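Local coordinates for phosphatidylethanolamine-binding protein (Plasmodium vivax, PDB 2GZQ), which probably binds phosphatidylethanolamine or related phospholipid head groups, at residues Glu48-Thr60 against Lys188-Lys200. Residues are numbered along the deposited sequence; the frame is centred on the assembly and turned at random.
Sequences EVNHGNILDLAGT and KIVGFNWCQMRRK
Two backbone N-H groups grip the side-chain oxygen of Asn-193: His-51 N, from across the contact, lies 2.8 Å from Asn-193 OD1 in the plane of that carbonyl, and Trp-194 N approaches it at a much sharper angle. Amide and imidazole planes stand nearly perpendicular, while ND2 of the same amide bonds Met-39 O and water 1, which leads on to Asn-50 OD1; the amide is thus fixed in rotation. Next along, the loop at His-51 and Gly-52 lies on the Trp-194 indole. With CG set between backbone N and carbonyl carbon (chi1 83°), the ring folds under the loop, and the CA atoms of His-51 and Gly-52 make CH-pi contacts with the same face, Gly-52 CA 3.7 Å from the centroid of the five-membered ring. Gly-52 also donates its N-H to Trp-194 O. The Gly-52 carbonyl receives the extended Gln-196 side chain, Gln-196 NE2 to Gly-52 O at 2.7 Å, nearly straight and in both amide planes. Parallel strand pairing follows: Gln-196 N bonds Asn-53 O, Leu-55 N bonds Gln-196 O, and beyond them water 3 joins Leu-57 N and Arg-198 O as the backbones diverge. Leu-57 CD1 rests over a face of the Arg-199 guanidinium, whose NE bonds Ile-131 O. The loop after strand 47-49 crosses from the four-stranded antiparallel sheet to the mixed sheet, adding edge strand 54-56 beside 188-198 in the two-sheet beta fold of phosphatidylethanolamine-binding proteins.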
ATOM      1  N   GLU A  48      -5.276  -3.428 -14.002  1.00  5.23           N
ATOM      2  CA  GLU A  48      -4.066  -2.774 -13.533  1.00  6.25           C
ATOM      3  C   GLU A  48      -4.389  -1.538 -12.680  1.00  6.00           C
ATOM      4  O   GLU A  48      -5.382  -0.853 -12.921  1.00  6.95           O
ATOM      5  CB  GLU A  48      -3.191  -2.397 -14.729  1.00  7.96           C
ATOM      6  CG  GLU A  48      -2.603  -3.610 -15.428  1.00 10.95           C
ATOM      7  CD  GLU A  48      -1.934  -3.285 -16.754  1.00 16.44           C
ATOM      8  OE1 GLU A  48      -1.694  -2.090 -17.055  1.00 15.34           O
ATOM      9  OE2 GLU A  48      -1.638  -4.245 -17.499  1.00 13.81           O
ATOM     10  N   VAL A  49      -3.562  -1.266 -11.683  1.00  5.23           N
ATOM     11  CA  VAL A  49      -3.678  -0.083 -10.867  1.00  4.90           C
ATOM     12  C   VAL A  49      -2.785   0.977 -11.502  1.00  4.97           C
ATOM     13  O   VAL A  49      -1.563   0.788 -11.595  1.00  6.68           O
ATOM     14  CB  VAL A  49      -3.214  -0.406  -9.428  1.00  4.98           C
ATOM     15  CG1 VAL A  49      -3.234   0.848  -8.539  1.00  6.42           C
ATOM     16  CG2 VAL A  49      -4.085  -1.470  -8.826  1.00  6.80           C
ATOM     17  N   ASN A  50      -3.372   2.083 -11.945  1.00  3.97           N
ATOM     18  CA  ASN A  50      -2.664   3.054 -12.786  1.00  4.51           C
ATOM     19  C   ASN A  50      -3.095   4.488 -12.533  1.00  6.23           C
ATOM     20  O   ASN A  50      -3.885   5.052 -13.286  1.00  7.01           O
ATOM     21  CB  ASN A  50      -2.862   2.719 -14.262  1.00 10.18           C
ATOM     22  CG  ASN A  50      -2.032   3.603 -15.173  1.00 11.79           C
ATOM     23  OD1 ASN A  50      -0.936   4.015 -14.818  1.00 10.69           O
ATOM     24  ND2 ASN A  50      -2.560   3.899 -16.361  1.00 13.42           N
ATOM     25  N   HIS A  51      -2.582   5.082 -11.457  1.00  3.67           N
ATOM     26  CA  HIS A  51      -2.719   6.519 -11.205  1.00  5.13           C
ATOM     27  C   HIS A  51      -4.164   6.983 -11.140  1.00  5.57           C
ATOM     28  O   HIS A  51      -4.539   7.984 -11.760  1.00  7.15           O
ATOM     29  CB  HIS A  51      -2.007   7.327 -12.290  1.00 10.45           C
ATOM     30  CG  HIS A  51      -0.517   7.220 -12.253  1.00  4.57           C
ATOM     31  ND1 HIS A  51       0.303   8.326 -12.299  1.00  4.66           N
ATOM     32  CD2 HIS A  51       0.308   6.144 -12.220  1.00  9.24           C
ATOM     33  CE1 HIS A  51       1.565   7.941 -12.288  1.00  6.09           C
ATOM     34  NE2 HIS A  51       1.597   6.621 -12.237  1.00  5.98           N
ATOM     35  N   GLY A  52      -4.979   6.281 -10.367  1.00  4.49           N
ATOM     36  CA  GLY A  52      -6.311   6.756 -10.087  1.00  5.89           C
ATOM     37  C   GLY A  52      -7.367   6.349 -11.094  1.00  5.74           C
ATOM     38  O   GLY A  52      -8.452   6.892 -11.089  1.00  6.57           O
ATOM     39  N   ASN A  53      -7.063   5.393 -11.967  1.00  5.54           N
ATOM     40  CA  ASN A  53      -8.088   4.776 -12.780  1.00  4.60           C
ATOM     41  C   ASN A  53      -9.161   4.102 -11.929  1.00  3.94           C
ATOM     42  O   ASN A  53      -8.938   3.743 -10.777  1.00  5.65           O
ATOM     43  CB  ASN A  53      -7.476   3.756 -13.755  1.00  6.43           C
ATOM     44  CG  ASN A  53      -6.785   2.614 -13.050  1.00  5.32           C
ATOM     45  OD1 ASN A  53      -6.027   2.826 -12.116  1.00  7.82           O
ATOM     46  ND2 ASN A  53      -7.024   1.394 -13.497  1.00  6.89           N
ATOM     47  N   ILE A  54     -10.323   3.919 -12.528  1.00  5.05           N
ATOM     48  CA  ILE A  54     -11.432   3.246 -11.871  1.00  4.34           C
ATOM     49  C   ILE A  54     -11.273   1.752 -12.096  1.00  7.67           C
ATOM     50  O   ILE A  54     -11.231   1.282 -13.227  1.00  8.55           O
ATOM     51  CB  ILE A  54     -12.767   3.682 -12.458  1.00  5.26           C
ATOM     52  CG1 ILE A  54     -12.992   5.182 -12.270  1.00 10.46           C
ATOM     53  CG2 ILE A  54     -13.916   2.879 -11.831  1.00 11.42           C
ATOM     54  CD1 ILE A  54     -13.450   5.533 -10.896  1.00 12.41           C
ATOM     55  N   LEU A  55     -11.221   0.995 -11.014  1.00  6.26           N
ATOM     56  CA  LEU A  55     -11.215  -0.455 -11.101  1.00  7.47           C
ATOM     57  C   LEU A  55     -12.478  -0.985 -10.458  1.00  7.02           C
ATOM     58  O   LEU A  55     -12.924  -0.500  -9.423  1.00  6.39           O
ATOM     59  CB  LEU A  55     -10.002  -1.057 -10.392  1.00 12.18           C
ATOM     60  CG  LEU A  55      -8.676  -1.028 -11.138  1.00 12.17           C
ATOM     61  CD1 LEU A  55      -7.646  -1.872 -10.399  1.00 13.08           C
ATOM     62  CD2 LEU A  55      -8.861  -1.525 -12.552  1.00  9.78           C
ATOM     63  N   ASP A  56     -13.053  -2.003 -11.090  1.00  7.30           N
ATOM     64  CA  ASP A  56     -14.167  -2.737 -10.524  1.00  7.02           C
ATOM     65  C   ASP A  56     -13.678  -3.527  -9.318  1.00  6.76           C
ATOM     66  O   ASP A  56     -12.582  -4.090  -9.327  1.00  8.05           O
ATOM     67  CB  ASP A  56     -14.782  -3.689 -11.567  1.00  8.89           C
ATOM     68  CG  ASP A  56     -15.617  -2.965 -12.603  1.00 19.47           C
ATOM     69  OD1 ASP A  56     -15.758  -1.726 -12.510  1.00 24.45           O
ATOM     70  OD2 ASP A  56     -16.126  -3.639 -13.516  1.00 30.54           O
ATOM     71  N   LEU A  57     -14.520  -3.577  -8.296  1.00  4.62           N
ATOM     72  CA  LEU A  57     -14.279  -4.378  -7.110  1.00  8.73           C
ATOM     73  C   LEU A  57     -14.141  -5.849  -7.448  1.00  7.36           C
ATOM     74  O   LEU A  57     -13.359  -6.574  -6.848  1.00  9.07           O
ATOM     75  CB  LEU A  57     -15.448  -4.230  -6.157  1.00 15.52           C
ATOM     76  CG  LEU A  57     -15.240  -3.341  -4.959  1.00 16.14           C
ATOM     77  CD1 LEU A  57     -16.510  -3.366  -4.128  1.00 15.22           C
ATOM     78  CD2 LEU A  57     -14.026  -3.804  -4.170  1.00 13.05           C
ATOM     79  N   ALA A  58     -14.935  -6.315  -8.398  1.00  7.88           N
ATOM     80  CA  ALA A  58     -14.831  -7.695  -8.804  1.00  7.44           C
ATOM     81  C   ALA A  58     -13.396  -8.006  -9.230  1.00  8.66           C
ATOM     82  O   ALA A  58     -12.742  -7.208  -9.905  1.00 11.16           O
ATOM     83  CB  ALA A  58     -15.799  -7.990  -9.939  1.00  9.94           C
ATOM     84  N   GLY A  59     -12.893  -9.169  -8.822  1.00  7.37           N
ATOM     85  CA  GLY A  59     -11.585  -9.624  -9.223  1.00  8.54           C
ATOM     86  C   GLY A  59     -10.440  -9.091  -8.367  1.00  9.15           C
ATOM     87  O   GLY A  59      -9.291  -9.211  -8.767  1.00  9.17           O
ATOM     88  N   THR A  60     -10.734  -8.476  -7.211  1.00  5.86           N
ATOM     89  CA  THR A  60      -9.717  -7.975  -6.280  1.00  5.30           C
ATOM     90  C   THR A  60      -9.603  -8.784  -4.992  1.00  5.84           C
ATOM     91  O   THR A  60      -8.973  -8.354  -4.032  1.00  6.46           O
ATOM     92  CB  THR A  60      -9.988  -6.516  -5.921  1.00  6.70           C
ATOM     93  OG1 THR A  60     -11.234  -6.406  -5.237  1.00  7.85           O
ATOM     94  CG2 THR A  60      -9.994  -5.682  -7.158  1.00  7.88           C
ATOM     95  N   LYS A 188      11.925   5.098   4.348  1.00  2.01           N
ATOM     96  CA  LYS A 188      11.895   6.136   3.305  1.00  2.95           C
ATOM     97  C   LYS A 188      10.854   5.760   2.250  1.00  2.00           C
ATOM     98  O   LYS A 188      11.006   4.723   1.600  1.00  2.00           O
ATOM     99  CB  LYS A 188      13.271   6.297   2.629  1.00  2.60           C
ATOM    100  CG  LYS A 188      13.269   7.369   1.568  1.00  2.00           C
ATOM    101  CD  LYS A 188      14.561   7.413   0.760  1.00  4.78           C
ATOM    102  CE  LYS A 188      14.394   8.375  -0.427  1.00  7.52           C
ATOM    103  NZ  LYS A 188      14.750   9.765  -0.075  1.00  9.39           N
ATOM    104  N   ILE A 189       9.844   6.595   2.020  1.00  2.00           N
ATOM    105  CA  ILE A 189       8.885   6.343   0.958  1.00  2.00           C
ATOM    106  C   ILE A 189       9.564   6.590  -0.371  1.00  2.00           C
ATOM    107  O   ILE A 189      10.218   7.612  -0.574  1.00  2.00           O
ATOM    108  CB  ILE A 189       7.679   7.284   1.085  1.00  2.67           C
ATOM    109  CG1 ILE A 189       6.913   6.948   2.369  1.00  3.40           C
ATOM    110  CG2 ILE A 189       6.775   7.169  -0.127  1.00  3.51           C
ATOM    111  CD1 ILE A 189       5.980   8.032   2.826  1.00  5.78           C
ATOM    112  N   VAL A 190       9.406   5.655  -1.303  1.00  2.00           N
ATOM    113  CA  VAL A 190      10.029   5.760  -2.630  1.00  2.00           C
ATOM    114  C   VAL A 190       9.115   5.533  -3.831  1.00  2.00           C
ATOM    115  O   VAL A 190       9.488   5.847  -4.933  1.00  2.00           O
ATOM    116  CB  VAL A 190      11.268   4.869  -2.752  1.00  2.00           C
ATOM    117  CG1 VAL A 190      12.356   5.234  -1.748  1.00  2.00           C
ATOM    118  CG2 VAL A 190      10.899   3.370  -2.638  1.00  2.00           C
ATOM    119  N   GLY A 191       7.905   5.041  -3.587  1.00  2.00           N
ATOM    120  CA  GLY A 191       6.976   4.769  -4.666  1.00  2.00           C
ATOM    121  C   GLY A 191       5.554   4.779  -4.189  1.00  2.00           C
ATOM    122  O   GLY A 191       5.260   4.603  -3.014  1.00  2.00           O
ATOM    123  N   PHE A 192       4.648   4.983  -5.140  1.00  2.00           N
ATOM    124  CA  PHE A 192       3.222   5.072  -4.841  1.00  2.00           C
ATOM    125  C   PHE A 192       2.406   4.746  -6.079  1.00  2.10           C
ATOM    126  O   PHE A 192       2.770   5.147  -7.195  1.00  4.06           O
ATOM    127  CB  PHE A 192       2.868   6.481  -4.378  1.00  2.00           C
ATOM    128  CG  PHE A 192       1.455   6.602  -3.881  1.00  2.00           C
ATOM    129  CD1 PHE A 192       0.454   7.219  -4.653  1.00  2.00           C
ATOM    130  CD2 PHE A 192       1.101   6.092  -2.647  1.00  2.00           C
ATOM    131  CE1 PHE A 192      -0.846   7.295  -4.200  1.00  2.07           C
ATOM    132  CE2 PHE A 192      -0.204   6.165  -2.207  1.00  2.00           C
ATOM    133  CZ  PHE A 192      -1.175   6.769  -2.988  1.00  2.00           C
ATOM    134  N   ASN A 193       1.281   4.062  -5.900  1.00  2.00           N
ATOM    135  CA  ASN A 193       0.278   3.990  -6.972  1.00  2.00           C
ATOM    136  C   ASN A 193      -1.059   3.831  -6.307  1.00  2.00           C
ATOM    137  O   ASN A 193      -1.161   3.488  -5.128  1.00  2.00           O
ATOM    138  CB  ASN A 193       0.579   2.818  -7.923  1.00  2.00           C
ATOM    139  CG  ASN A 193       0.131   3.068  -9.334  1.00  2.00           C
ATOM    140  OD1 ASN A 193      -0.835   3.835  -9.588  1.00  2.36           O
ATOM    141  ND2 ASN A 193       0.809   2.397 -10.274  1.00  4.02           N
ATOM    142  N   TRP A 194      -2.127   4.125  -7.046  1.00  2.00           N
ATOM    143  CA  TRP A 194      -3.464   4.010  -6.469  1.00  2.00           C
ATOM    144  C   TRP A 194      -4.471   3.876  -7.585  1.00  2.00           C
ATOM    145  O   TRP A 194      -4.175   4.156  -8.752  1.00  2.00           O
ATOM    146  CB  TRP A 194      -3.802   5.230  -5.558  1.00  2.00           C
ATOM    147  CG  TRP A 194      -4.299   6.449  -6.296  1.00  2.12           C
ATOM    148  CD1 TRP A 194      -5.571   6.900  -6.299  1.00  2.84           C
ATOM    149  CD2 TRP A 194      -3.541   7.358  -7.107  1.00  2.70           C
ATOM    150  NE1 TRP A 194      -5.671   8.043  -7.072  1.00  3.79           N
ATOM    151  CE2 TRP A 194      -4.435   8.355  -7.567  1.00  3.69           C
ATOM    152  CE3 TRP A 194      -2.204   7.432  -7.482  1.00  4.26           C
ATOM    153  CZ2 TRP A 194      -4.025   9.401  -8.420  1.00  6.73           C
ATOM    154  CZ3 TRP A 194      -1.789   8.488  -8.324  1.00  6.09           C
ATOM    155  CH2 TRP A 194      -2.705   9.445  -8.784  1.00  8.20           C
ATOM    156  N   CYS A 195      -5.681   3.471  -7.190  1.00  2.00           N
ATOM    157  CA  CYS A 195      -6.835   3.455  -8.077  1.00  2.00           C
ATOM    158  C   CYS A 195      -8.028   3.935  -7.293  1.00  2.00           C
ATOM    159  O   CYS A 195      -7.930   4.158  -6.088  1.00  2.00           O
ATOM    160  CB  CYS A 195      -7.052   2.027  -8.623  1.00  2.00           C
ATOM    161  SG  CYS A 195      -7.466   0.788  -7.382  1.00  2.00           S
ATOM    162  N   GLN A 196      -9.151   4.125  -7.991  1.00  2.00           N
ATOM    163  CA  GLN A 196     -10.416   4.434  -7.349  1.00  2.00           C
ATOM    164  C   GLN A 196     -11.367   3.252  -7.491  1.00  2.00           C
ATOM    165  O   GLN A 196     -11.512   2.695  -8.579  1.00  2.00           O
ATOM    166  CB  GLN A 196     -11.026   5.661  -8.003  1.00  2.02           C
ATOM    167  CG  GLN A 196     -10.262   6.982  -7.860  1.00  7.35           C
ATOM    168  CD  GLN A 196     -10.912   8.080  -8.696  1.00 11.03           C
ATOM    169  OE1 GLN A 196     -11.807   8.761  -8.227  1.00 14.18           O
ATOM    170  NE2 GLN A 196     -10.466   8.245  -9.939  1.00 15.97           N
HETATM  171  N   MSE A 197     -12.016   2.855  -6.405  1.00  2.00           N
HETATM  172  CA  MSE A 197     -12.926   1.715  -6.437  0.50  2.00           C
HETATM  173  C   MSE A 197     -14.218   2.084  -5.743  1.00  2.00           C
HETATM  174  O   MSE A 197     -14.209   2.759  -4.719  1.00  2.00           O
HETATM  175  CB  MSE A 197     -12.333   0.517  -5.705  0.50  2.00           C
HETATM  176  CG  MSE A 197     -11.231  -0.197  -6.441  0.50  2.00           C
HETATM  177 SE   MSE A 197     -10.605  -1.778  -5.477  0.70 22.03          SE
HETATM  178  CE  MSE A 197     -11.812  -3.042  -6.158  0.50  5.73           C
ATOM    179  N   ARG A 198     -15.340   1.631  -6.300  1.00  2.00           N
ATOM    180  CA  ARG A 198     -16.622   1.722  -5.624  1.00  2.00           C
ATOM    181  C   ARG A 198     -17.380   0.417  -5.813  1.00  3.61           C
ATOM    182  O   ARG A 198     -17.017  -0.379  -6.680  1.00  2.00           O
ATOM    183  CB  ARG A 198     -17.437   2.912  -6.146  1.00  2.00           C
ATOM    184  CG  ARG A 198     -17.733   2.876  -7.640  1.00  2.00           C
ATOM    185  CD  ARG A 198     -18.588   4.083  -8.095  1.00  2.37           C
ATOM    186  NE  ARG A 198     -19.914   4.134  -7.492  1.00  5.14           N
ATOM    187  CZ  ARG A 198     -20.996   3.574  -8.025  1.00  4.47           C
ATOM    188  NH1 ARG A 198     -20.901   2.892  -9.162  1.00  7.18           N
ATOM    189  NH2 ARG A 198     -22.163   3.680  -7.420  1.00  6.73           N
ATOM    190  N   ARG A 199     -18.357   0.167  -4.957  1.00  2.00           N
ATOM    191  CA  ARG A 199     -19.243  -0.955  -5.197  1.00  2.00           C
ATOM    192  C   ARG A 199     -20.435  -0.546  -6.047  1.00  2.00           C
ATOM    193  O   ARG A 199     -21.186   0.372  -5.709  1.00  3.15           O
ATOM    194  CB  ARG A 199     -19.669  -1.634  -3.903  1.00  2.00           C
ATOM    195  CG  ARG A 199     -20.480  -2.915  -4.157  1.00  3.43           C
ATOM    196  CD  ARG A 199     -20.872  -3.599  -2.881  1.00  2.53           C
ATOM    197  NE  ARG A 199     -19.727  -4.176  -2.190  1.00  2.78           N
ATOM    198  CZ  ARG A 199     -19.305  -5.427  -2.339  1.00  8.90           C
ATOM    199  NH1 ARG A 199     -19.923  -6.247  -3.175  1.00  8.16           N
ATOM    200  NH2 ARG A 199     -18.254  -5.856  -1.657  1.00 13.25           N
ATOM    201  N   LYS A 200     -20.598  -1.243  -7.165  1.00  9.18           N
ATOM    202  CA  LYS A 200     -21.798  -1.130  -7.978  1.00 10.61           C
ATOM    203  C   LYS A 200     -22.999  -1.746  -7.259  1.00 12.77           C
ATOM    204  O   LYS A 200     -23.861  -1.030  -6.745  1.00 21.94           O
ATOM    205  CB  LYS A 200     -21.579  -1.827  -9.322  1.00 11.30           C
ATOM    206  CG  LYS A 200     -20.236  -1.518  -9.954  1.00 15.13           C
ATOM    207  CD  LYS A 200     -20.089  -2.167 -11.322  1.00 23.26           C
ATOM    208  CE  LYS A 200     -20.569  -1.243 -12.434  1.00 33.58           C
ATOM    209  NZ  LYS A 200     -19.904   0.091 -12.402  1.00 27.22           N
TER
HETATM  210  O   HOH W   1       1.075   2.511 -13.244  1.00 30.50           O
HETATM  211  O   HOH W   2     -15.085   0.648  -8.968  1.00 21.52           O
HETATM  212  O   HOH W   3     -16.980  -1.882  -8.797  1.00 23.32           O